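Local coordinates for protein transmembrane oligosaccharyl transferase (Archaeoglobus fulgidus, PDB 3WAJ) that belongs to the STT3/AglB family of integral membrane transferases, joining a helical GT-C-class membrane part to a globular C-terminal part and carrying a bound zinc ion, at residues E56-N61 / Y524-Y528; Y79-P84 / T273-S277; R135-A140 / A440-S444. All coordinates share one frame; numbering follows the deposited sequence.

Interaction 1 (E56-N61 / Y524-Y528)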
loop_
_atom_site.group_PDB
_atom_site.type_symbol
_atom_site.label_atom_id
_atom_site.label_comp_id
_atom_site.label_asym_id
_atom_site.label_seq_id
_atom_site.Cartn_x
_atom_site.Cartn_y
_atom_site.Cartn_z
ATOM N N GLU A 56 -10.385 11.271 -11.172
ATOM C CA GLU A 56 -11.772 11.285 -11.615
ATOM C C GLU A 56 -12.546 12.448 -10.981
ATOM O O GLU A 56 -13.268 13.180 -11.655
ATOM C CB GLU A 56 -12.418 9.959 -11.209
ATOM C CG GLU A 56 -13.660 9.544 -11.988
ATOM C CD GLU A 56 -13.897 8.035 -11.922
ATOM O OE1 GLU A 56 -13.116 7.338 -11.247
ATOM O OE2 GLU A 56 -14.851 7.536 -12.545
ATOM N N ASN A 57 -12.396 12.605 -9.674
ATOM C CA ASN A 57 -13.061 13.684 -8.961
ATOM C C ASN A 57 -12.504 15.056 -9.372
ATOM O O ASN A 57 -13.243 16.031 -9.509
ATOM C CB ASN A 57 -12.920 13.475 -7.448
ATOM C CG ASN A 57 -13.579 14.563 -6.658
ATOM O OD1 ASN A 57 -13.111 15.702 -6.657
ATOM N ND2 ASN A 57 -14.673 14.230 -5.972
ATOM N N THR A 58 -11.195 15.124 -9.564
ATOM C CA THR A 58 -10.550 16.364 -9.962
ATOM C C THR A 58 -10.941 16.748 -11.387
ATOM O O THR A 58 -11.173 17.921 -11.677
ATOM C CB THR A 58 -9.040 16.235 -9.878
ATOM O OG1 THR A 58 -8.676 15.828 -8.550
ATOM C CG2 THR A 58 -8.375 17.568 -10.221
ATOM N N ILE A 59 -11.014 15.758 -12.275
ATOM C CA ILE A 59 -11.424 16.037 -13.639
ATOM C C ILE A 59 -12.802 16.696 -13.609
ATOM O O ILE A 59 -13.003 17.755 -14.200
ATOM C CB ILE A 59 -11.437 14.781 -14.531
ATOM C CG1 ILE A 59 -10.005 14.364 -14.923
ATOM C CG2 ILE A 59 -12.240 15.049 -15.788
ATOM C CD1 ILE A 59 -9.933 13.047 -15.765
ATOM N N HIS A 60 -13.728 16.085 -12.876
ATOM C CA HIS A 60 -15.081 16.609 -12.745
ATOM C C HIS A 60 -15.135 18.048 -12.217
ATOM O O HIS A 60 -15.935 18.851 -12.694
ATOM C CB HIS A 60 -15.911 15.706 -11.845
ATOM C CG HIS A 60 -17.355 16.098 -11.774
ATOM N ND1 HIS A 60 -18.284 15.684 -12.702
ATOM C CD2 HIS A 60 -18.024 16.870 -10.884
ATOM C CE1 HIS A 60 -19.469 16.176 -12.382
ATOM N NE2 HIS A 60 -19.337 16.904 -11.287
ATOM N N ASN A 61 -14.300 18.362 -11.229
ATOM C CA ASN A 61 -14.310 19.676 -10.591
ATOM C C ASN A 61 -13.167 20.593 -11.081
ATOM O O ASN A 61 -12.743 21.523 -10.378
ATOM C CB ASN A 61 -14.235 19.523 -9.067
ATOM C CG ASN A 61 -15.374 18.696 -8.505
ATOM O OD1 ASN A 61 -16.535 19.123 -8.527
ATOM N ND2 ASN A 61 -15.046 17.515 -7.971
ATOM N N TYR A 524 -19.491 10.822 -4.969
ATOM C CA TYR A 524 -18.143 10.462 -5.397
ATOM C C TYR A 524 -17.457 11.593 -6.165
ATOM O O TYR A 524 -16.239 11.763 -6.065
ATOM C CB TYR A 524 -18.246 9.220 -6.290
ATOM C CG TYR A 524 -16.953 8.494 -6.572
ATOM C CD1 TYR A 524 -16.288 8.674 -7.779
ATOM C CD2 TYR A 524 -16.406 7.619 -5.636
ATOM C CE1 TYR A 524 -15.118 8.011 -8.055
ATOM C CE2 TYR A 524 -15.217 6.948 -5.898
ATOM C CZ TYR A 524 -14.582 7.147 -7.115
ATOM O OH TYR A 524 -13.408 6.492 -7.414
ATOM N N LEU A 525 -18.240 12.374 -6.916
ATOM C CA LEU A 525 -17.660 13.399 -7.784
ATOM C C LEU A 525 -17.699 14.815 -7.208
ATOM O O LEU A 525 -17.251 15.760 -7.848
ATOM C CB LEU A 525 -18.300 13.349 -9.162
ATOM C CG LEU A 525 -18.166 11.966 -9.804
ATOM C CD1 LEU A 525 -19.009 11.873 -11.054
ATOM C CD2 LEU A 525 -16.695 11.676 -10.136
ATOM N N GLN A 526 -18.208 14.959 -5.987
ATOM C CA GLN A 526 -18.346 16.282 -5.379
ATOM C C GLN A 526 -17.060 16.818 -4.773
ATOM O O GLN A 526 -16.229 16.070 -4.221
ATOM C CB GLN A 526 -19.414 16.278 -4.282
ATOM C CG GLN A 526 -20.803 16.045 -4.784
ATOM C CD GLN A 526 -21.223 17.100 -5.772
ATOM O OE1 GLN A 526 -21.494 16.799 -6.933
ATOM N NE2 GLN A 526 -21.282 18.347 -5.319
ATOM N N LEU A 527 -16.942 18.138 -4.829
ATOM C CA LEU A 527 -15.797 18.827 -4.291
ATOM C C LEU A 527 -16.007 19.057 -2.807
ATOM O O LEU A 527 -16.434 20.130 -2.397
ATOM C CB LEU A 527 -15.616 20.160 -5.020
ATOM C CG LEU A 527 -14.348 20.916 -4.641
ATOM C CD1 LEU A 527 -13.121 20.098 -5.055
ATOM C CD2 LEU A 527 -14.348 22.286 -5.291
ATOM N N TYR A 528 -15.712 18.048 -2.000
ATOM C CA TYR A 528 -15.892 18.167 -0.557
ATOM C C TYR A 528 -15.042 19.306 -0.020
ATOM O O TYR A 528 -13.939 19.548 -0.504
ATOM C CB TYR A 528 -15.519 16.858 0.154
ATOM C CG TYR A 528 -15.846 15.644 -0.667
ATOM C CD1 TYR A 528 -17.149 15.188 -0.771
ATOM C CD2 TYR A 528 -14.850 14.957 -1.351
ATOM C CE1 TYR A 528 -17.454 14.081 -1.537
ATOM C CE2 TYR A 528 -15.139 13.849 -2.111
ATOM C CZ TYR A 528 -16.446 13.414 -2.205
ATOM O OH TYR A 528 -16.749 12.313 -2.965
HETATM O O HOH W 1 -14.498 4.851 -10.073
HETATM O O HOH W 2 -18.846 20.002 -6.689
#
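Asn57 ND2 is gripped by two backbone carbonyls of the 524-528 segment, Tyr524 O at 2.9 Å and Gln526 O at 3.0 Å, the second bond being almost straight (N-H...O 172°). Both oxygens lie in the amide plane of Asn57, one for each N-H, although the donor is tilted from the carbonyl plane of Tyr524 and stands well above that of Gln526. CG of Asn57 swings anti to its own backbone N (chi1 180°), which carries the amide out from helix 47-60 toward these carbonyls. The carbonyl between these two is taken by the first residue past the helix: Asn61 ND2 reaches Leu525 O at 2.8 Å, from above the carbonyl plane, and makes weak bonds back to O and OD1 of Asn57. A water bridges Asn61 OD1 and Leu527 N. Beside this polar cluster, Leu525 CB sits over a face of the His60 ring in a CH-pi contact, 4.0 Å from the centroid, while Leu525 CD2 packs against Glu56 CG. The carboxylate of Glu56 stands nearly perpendicular to the Tyr524 ring (84°) and meets its edge, OE1 lying 3.8 Å from CE1; a second water donates to OE1 and bonds weakly to Tyr524 OH. Arg53 also donates to Tyr524 O. Three successive carbonyls, those of Tyr524, Leu525 and Gln526, thus accept from two asparagine amides, one helical turn apart. The direct hydrogen bonds across the contact all end on backbone oxygens, which implies that the path of the chain leaving helix 517-524, in the AglB core region, is fixed against the end of a helix in the STT3 N-terminal region.

Interaction 2 (Y79-P84 / T273-S277). With SO4 (sulfate ion), chain C.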
loop_
_atom_site.group_PDB
_atom_site.type_symbol
_atom_site.label_atom_id
_atom_site.label_comp_id
_atom_site.label_asym_id
_atom_site.label_seq_id
_atom_site.Cartn_x
_atom_site.Cartn_y
_atom_site.Cartn_z
ATOM N N TYR A 79 -8.194 13.147 5.369
ATOM C CA TYR A 79 -7.428 14.142 4.638
ATOM C C TYR A 79 -6.574 13.407 3.629
ATOM O O TYR A 79 -6.112 12.309 3.899
ATOM C CB TYR A 79 -6.521 14.920 5.576
ATOM C CG TYR A 79 -7.293 15.749 6.565
ATOM C CD1 TYR A 79 -7.654 17.054 6.270
ATOM C CD2 TYR A 79 -7.662 15.225 7.789
ATOM C CE1 TYR A 79 -8.358 17.808 7.166
ATOM C CE2 TYR A 79 -8.367 15.965 8.688
ATOM C CZ TYR A 79 -8.709 17.258 8.375
ATOM O OH TYR A 79 -9.423 18.003 9.285
ATOM N N THR A 80 -6.349 14.024 2.479
ATOM C CA THR A 80 -5.639 13.373 1.391
ATOM C C THR A 80 -4.206 13.868 1.341
ATOM O O THR A 80 -3.958 15.024 0.973
ATOM C CB THR A 80 -6.322 13.675 0.030
ATOM O OG1 THR A 80 -6.237 15.078 -0.248
ATOM C CG2 THR A 80 -7.779 13.319 0.082
ATOM N N HIS A 81 -3.248 13.016 1.695
ATOM C CA HIS A 81 -1.855 13.442 1.546
ATOM C C HIS A 81 -1.332 13.304 0.119
ATOM O O HIS A 81 -0.273 13.852 -0.195
ATOM C CB HIS A 81 -0.920 12.744 2.527
ATOM C CG HIS A 81 -0.686 11.301 2.214
ATOM N ND1 HIS A 81 -1.548 10.308 2.620
ATOM C CD2 HIS A 81 0.308 10.685 1.529
ATOM C CE1 HIS A 81 -1.102 9.141 2.194
ATOM N NE2 HIS A 81 0.028 9.338 1.531
ATOM N N PHE A 82 -2.052 12.593 -0.746
ATOM C CA PHE A 82 -1.584 12.414 -2.131
ATOM C C PHE A 82 -1.454 13.753 -2.825
ATOM O O PHE A 82 -2.395 14.548 -2.836
ATOM C CB PHE A 82 -2.531 11.516 -2.932
ATOM C CG PHE A 82 -2.327 10.052 -2.691
ATOM C CD1 PHE A 82 -1.573 9.601 -1.599
ATOM C CD2 PHE A 82 -2.868 9.116 -3.564
ATOM C CE1 PHE A 82 -1.388 8.224 -1.370
ATOM C CE2 PHE A 82 -2.683 7.739 -3.352
ATOM C CZ PHE A 82 -1.943 7.294 -2.254
ATOM N N GLY A 83 -0.284 13.998 -3.400
ATOM C CA GLY A 83 0.064 15.321 -3.886
ATOM C C GLY A 83 -0.625 15.778 -5.158
ATOM O O GLY A 83 -1.097 14.961 -5.957
ATOM N N PRO A 84 -0.670 17.107 -5.360
ATOM C CA PRO A 84 -1.282 17.652 -6.572
ATOM C C PRO A 84 -0.515 17.337 -7.850
ATOM O O PRO A 84 -1.163 17.311 -8.896
ATOM C CB PRO A 84 -1.309 19.169 -6.316
ATOM C CG PRO A 84 -0.312 19.412 -5.195
ATOM C CD PRO A 84 -0.335 18.157 -4.375
ATOM N N THR A 273 4.350 17.016 8.256
ATOM C CA THR A 273 5.445 16.699 7.351
ATOM C C THR A 273 4.971 15.865 6.150
ATOM O O THR A 273 5.771 15.567 5.266
ATOM C CB THR A 273 6.579 15.965 8.079
ATOM O OG1 THR A 273 6.068 14.751 8.630
ATOM C CG2 THR A 273 7.146 16.829 9.200
ATOM N N ILE A 274 3.688 15.487 6.120
ATOM C CA ILE A 274 3.167 14.669 5.008
ATOM C C ILE A 274 1.967 15.304 4.259
ATOM O O ILE A 274 1.967 15.404 3.032
ATOM C CB ILE A 274 2.912 13.174 5.433
ATOM C CG1 ILE A 274 2.715 12.272 4.203
ATOM C CG2 ILE A 274 1.743 13.059 6.410
ATOM C CD1 ILE A 274 3.929 12.208 3.255
ATOM N N PHE A 275 0.970 15.761 5.004
ATOM C CA PHE A 275 -0.127 16.541 4.440
ATOM C C PHE A 275 0.304 17.941 3.974
ATOM O O PHE A 275 1.355 18.458 4.387
ATOM C CB PHE A 275 -1.255 16.646 5.464
ATOM C CG PHE A 275 -1.833 15.308 5.864
ATOM C CD1 PHE A 275 -2.720 14.639 5.014
ATOM C CD2 PHE A 275 -1.478 14.705 7.074
ATOM C CE1 PHE A 275 -3.266 13.389 5.366
ATOM C CE2 PHE A 275 -2.018 13.452 7.436
ATOM C CZ PHE A 275 -2.915 12.792 6.575
ATOM N N TYR A 276 -0.510 18.559 3.120
ATOM C CA TYR A 276 -0.142 19.840 2.514
ATOM C C TYR A 276 -0.414 21.045 3.422
ATOM O O TYR A 276 -1.498 21.631 3.421
ATOM C CB TYR A 276 -0.716 19.958 1.090
ATOM C CG TYR A 276 0.109 19.103 0.169
ATOM C CD1 TYR A 276 1.221 19.628 -0.488
ATOM C CD2 TYR A 276 -0.148 17.740 0.039
ATOM C CE1 TYR A 276 2.024 18.837 -1.295
ATOM C CE2 TYR A 276 0.652 16.933 -0.763
ATOM C CZ TYR A 276 1.735 17.485 -1.426
ATOM O OH TYR A 276 2.526 16.685 -2.222
ATOM N N SER A 277 0.615 21.388 4.199
ATOM C CA SER A 277 0.495 22.298 5.327
ATOM C C SER A 277 1.472 23.454 5.175
ATOM O O SER A 277 2.314 23.446 4.273
ATOM C CB SER A 277 0.742 21.548 6.642
ATOM O OG SER A 277 2.103 21.232 6.826
HETATM S S SO4 C . 3.243 7.479 0.938
HETATM O O1 SO4 C . 1.932 7.250 0.315
HETATM O O2 SO4 C . 3.026 8.176 2.209
HETATM O O3 SO4 C . 3.883 6.183 1.168
HETATM O O4 SO4 C . 4.127 8.294 0.097
HETATM O O HOH W 3 -3.070 17.175 2.699
HETATM O O HOH W 4 2.289 13.626 0.643
#
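His81 and Phe275 form the central aromatic pair, an offset edge-to-face arrangement in which the edge of the imidazole turns to the phenyl face, with centroids 6.0 Å apart and planes at 86°. Phe275 in turn brings its own edge to the 79-84 segment: CE1 lies 3.6 Å from Tyr79 CB and close to Tyr79 O. The second aromatic contact is a CH-pi one, Pro84 CD lying 4.0 Å from the Tyr276 ring centroid, over the face, while His81 O approaches that ring at its edge. The hydroxyl of Tyr276 is hydrogen-bonded to Val212 O. Waters supply the polar links between the two backbones. One accepts from Tyr276 N and donates to Thr80 O; another sits between His81 O, at 2.7 Å, and Ile274 O. A further polar bond runs to a bound anion: His81 NE2 donates almost straight (173°) to O1 of a sulfate, probably from the crystallisation liquor, which His162 and Arg426 also hold. Next to it, Phe82 packs on Asp47, one of the zinc ligands with Asp161 and His163. Through Phe82 the loop leading into helix 84-96 thus borders the metal site, and 273-277 packs behind it in this GT-C-clan membrane region.

Interaction 3 (R135-A140 / A440-S444)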
loop_
_atom_site.group_PDB
_atom_site.type_symbol
_atom_site.label_atom_id
_atom_site.label_comp_id
_atom_site.label_asym_id
_atom_site.label_seq_id
_atom_site.Cartn_x
_atom_site.Cartn_y
_atom_site.Cartn_z
ATOM N N ARG A 135 30.626 10.707 -20.890
ATOM C CA ARG A 135 30.820 9.268 -21.023
ATOM C C ARG A 135 30.057 8.559 -19.910
ATOM O O ARG A 135 29.343 7.586 -20.156
ATOM C CB ARG A 135 32.309 8.927 -20.939
ATOM C CG ARG A 135 33.185 9.737 -21.881
ATOM C CD ARG A 135 33.913 8.839 -22.868
ATOM N NE ARG A 135 34.501 9.599 -23.967
ATOM C CZ ARG A 135 35.420 9.120 -24.799
ATOM N NH1 ARG A 135 35.860 7.877 -24.659
ATOM N NH2 ARG A 135 35.900 9.883 -25.772
ATOM N N ALA A 136 30.211 9.052 -18.685
ATOM C CA ALA A 136 29.531 8.463 -17.526
ATOM C C ALA A 136 28.010 8.651 -17.593
ATOM O O ALA A 136 27.246 7.764 -17.215
ATOM C CB ALA A 136 30.076 9.048 -16.233
ATOM N N ALA A 137 27.586 9.807 -18.092
ATOM C CA ALA A 137 26.175 10.172 -18.130
ATOM C C ALA A 137 25.348 9.333 -19.095
ATOM O O ALA A 137 24.117 9.340 -19.041
ATOM C CB ALA A 137 26.038 11.636 -18.450
ATOM N N VAL A 138 26.032 8.615 -19.978
ATOM C CA VAL A 138 25.372 7.759 -20.959
ATOM C C VAL A 138 25.205 6.345 -20.404
ATOM O O VAL A 138 24.129 5.745 -20.513
ATOM C CB VAL A 138 26.143 7.762 -22.297
ATOM C CG1 VAL A 138 26.031 6.425 -23.000
ATOM C CG2 VAL A 138 25.638 8.885 -23.186
ATOM N N ILE A 139 26.268 5.832 -19.792
ATOM C CA ILE A 139 26.194 4.566 -19.080
ATOM C C ILE A 139 25.140 4.695 -17.979
ATOM O O ILE A 139 24.434 3.738 -17.650
ATOM C CB ILE A 139 27.545 4.215 -18.452
ATOM C CG1 ILE A 139 28.678 4.537 -19.426
ATOM C CG2 ILE A 139 27.573 2.757 -18.044
ATOM C CD1 ILE A 139 30.067 4.401 -18.834
ATOM N N ALA A 140 25.042 5.905 -17.435
ATOM C CA ALA A 140 24.091 6.232 -16.382
ATOM C C ALA A 140 22.658 6.038 -16.840
ATOM O O ALA A 140 21.893 5.297 -16.219
ATOM C CB ALA A 140 24.299 7.655 -15.935
ATOM N N ALA A 440 27.825 3.968 -13.264
ATOM C CA ALA A 440 28.234 4.667 -14.480
ATOM C C ALA A 440 29.565 5.392 -14.277
ATOM O O ALA A 440 30.227 5.770 -15.239
ATOM C CB ALA A 440 27.181 5.643 -14.901
ATOM N N LEU A 441 29.933 5.607 -13.020
ATOM C CA LEU A 441 31.209 6.219 -12.691
ATOM C C LEU A 441 32.272 5.123 -12.631
ATOM O O LEU A 441 33.295 5.209 -13.312
ATOM C CB LEU A 441 31.084 6.977 -11.366
ATOM C CG LEU A 441 32.241 7.801 -10.806
ATOM C CD1 LEU A 441 33.059 6.968 -9.838
ATOM C CD2 LEU A 441 33.116 8.369 -11.914
ATOM N N ALA A 442 32.000 4.078 -11.845
ATOM C CA ALA A 442 32.886 2.916 -11.729
ATOM C C ALA A 442 33.245 2.314 -13.089
ATOM O O ALA A 442 34.340 1.785 -13.276
ATOM C CB ALA A 442 32.261 1.854 -10.837
ATOM N N LEU A 443 32.308 2.377 -14.026
ATOM C CA LEU A 443 32.564 1.925 -15.382
ATOM C C LEU A 443 33.328 2.992 -16.162
ATOM O O LEU A 443 34.394 2.713 -16.711
ATOM C CB LEU A 443 31.257 1.555 -16.088
ATOM C CG LEU A 443 30.518 0.331 -15.537
ATOM C CD1 LEU A 443 29.251 0.058 -16.331
ATOM C CD2 LEU A 443 31.409 -0.900 -15.519
ATOM N N SER A 444 32.811 4.221 -16.179
ATOM C CA SER A 444 33.475 5.339 -16.862
ATOM C C SER A 444 34.783 5.727 -16.171
ATOM O O SER A 444 35.091 6.911 -15.996
ATOM C CB SER A 444 32.542 6.549 -16.954
ATOM O OG SER A 444 33.229 7.732 -17.322
#
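Ala440 turns its methyl toward helix 135-140, where it settles on backbone as much as on side chains: CB is 3.1 Å from Ala136 O, a tight approach, and 3.3 Å from Ala140 N. The methyl of Ala140 lies alongside, its CB 3.7 Å from Ala440 CB. One turn further along the second helix, Ser444 faces Ala136, the two CB atoms being 3.6 Å apart; the Ser444 hydroxyl, anti to its backbone N (chi1 166°), is carried toward the backbone of Ala136, whose N is bonded to Asp133 OD1. Ile139 is the larger apolar side chain that helix 135-140 turns toward its partner, and it divides its two branches between Leu443 and Ser444. The Ile139 and Leu443 side chains meet at a slant, CG2 touching CD1 at 3.6 Å, whereas the other branch sends CD1 along to Ser444 CB, 3.8 Å away. At the fork, Ile139 CB rests on Ala440 CB. The isoleucine thus covers one flank of the small residues while the alanines fill the middle, and the direct contacts are almost wholly van der Waals. Short side chains let the segment axes approach to 8.3 Å while their directions differ by 130°, closer to antiparallel than to parallel. Small residues four apart on both partners, Ala136 with Ala140 and Ala440 with Ser444, make this a small-xxx-small helix crossing, an arrangement familiar from the close packing of helices in polytopic membrane proteins.

Chemistry follows place in the three contacts. Interaction 1 is partly buried, with some of its residues exposed, and relies on direct hydrogen bonds to join the STT3 N-terminal region to the core region. Interaction 2 is buried and lies within the STT3 N-terminal region, substituting aromatic packing and bridging waters for direct bonds; its centre is about 17 Å from that of interaction 1, and helices 47-60 and 84-96 connect their surroundings. Interaction 3, also buried but far off, about 37 Å between centres from interaction 2, joins two helices by apolar contacts. Along the chain interactions 2 and 3 cross each other, and both are nested within the long loop that interaction 1 closes.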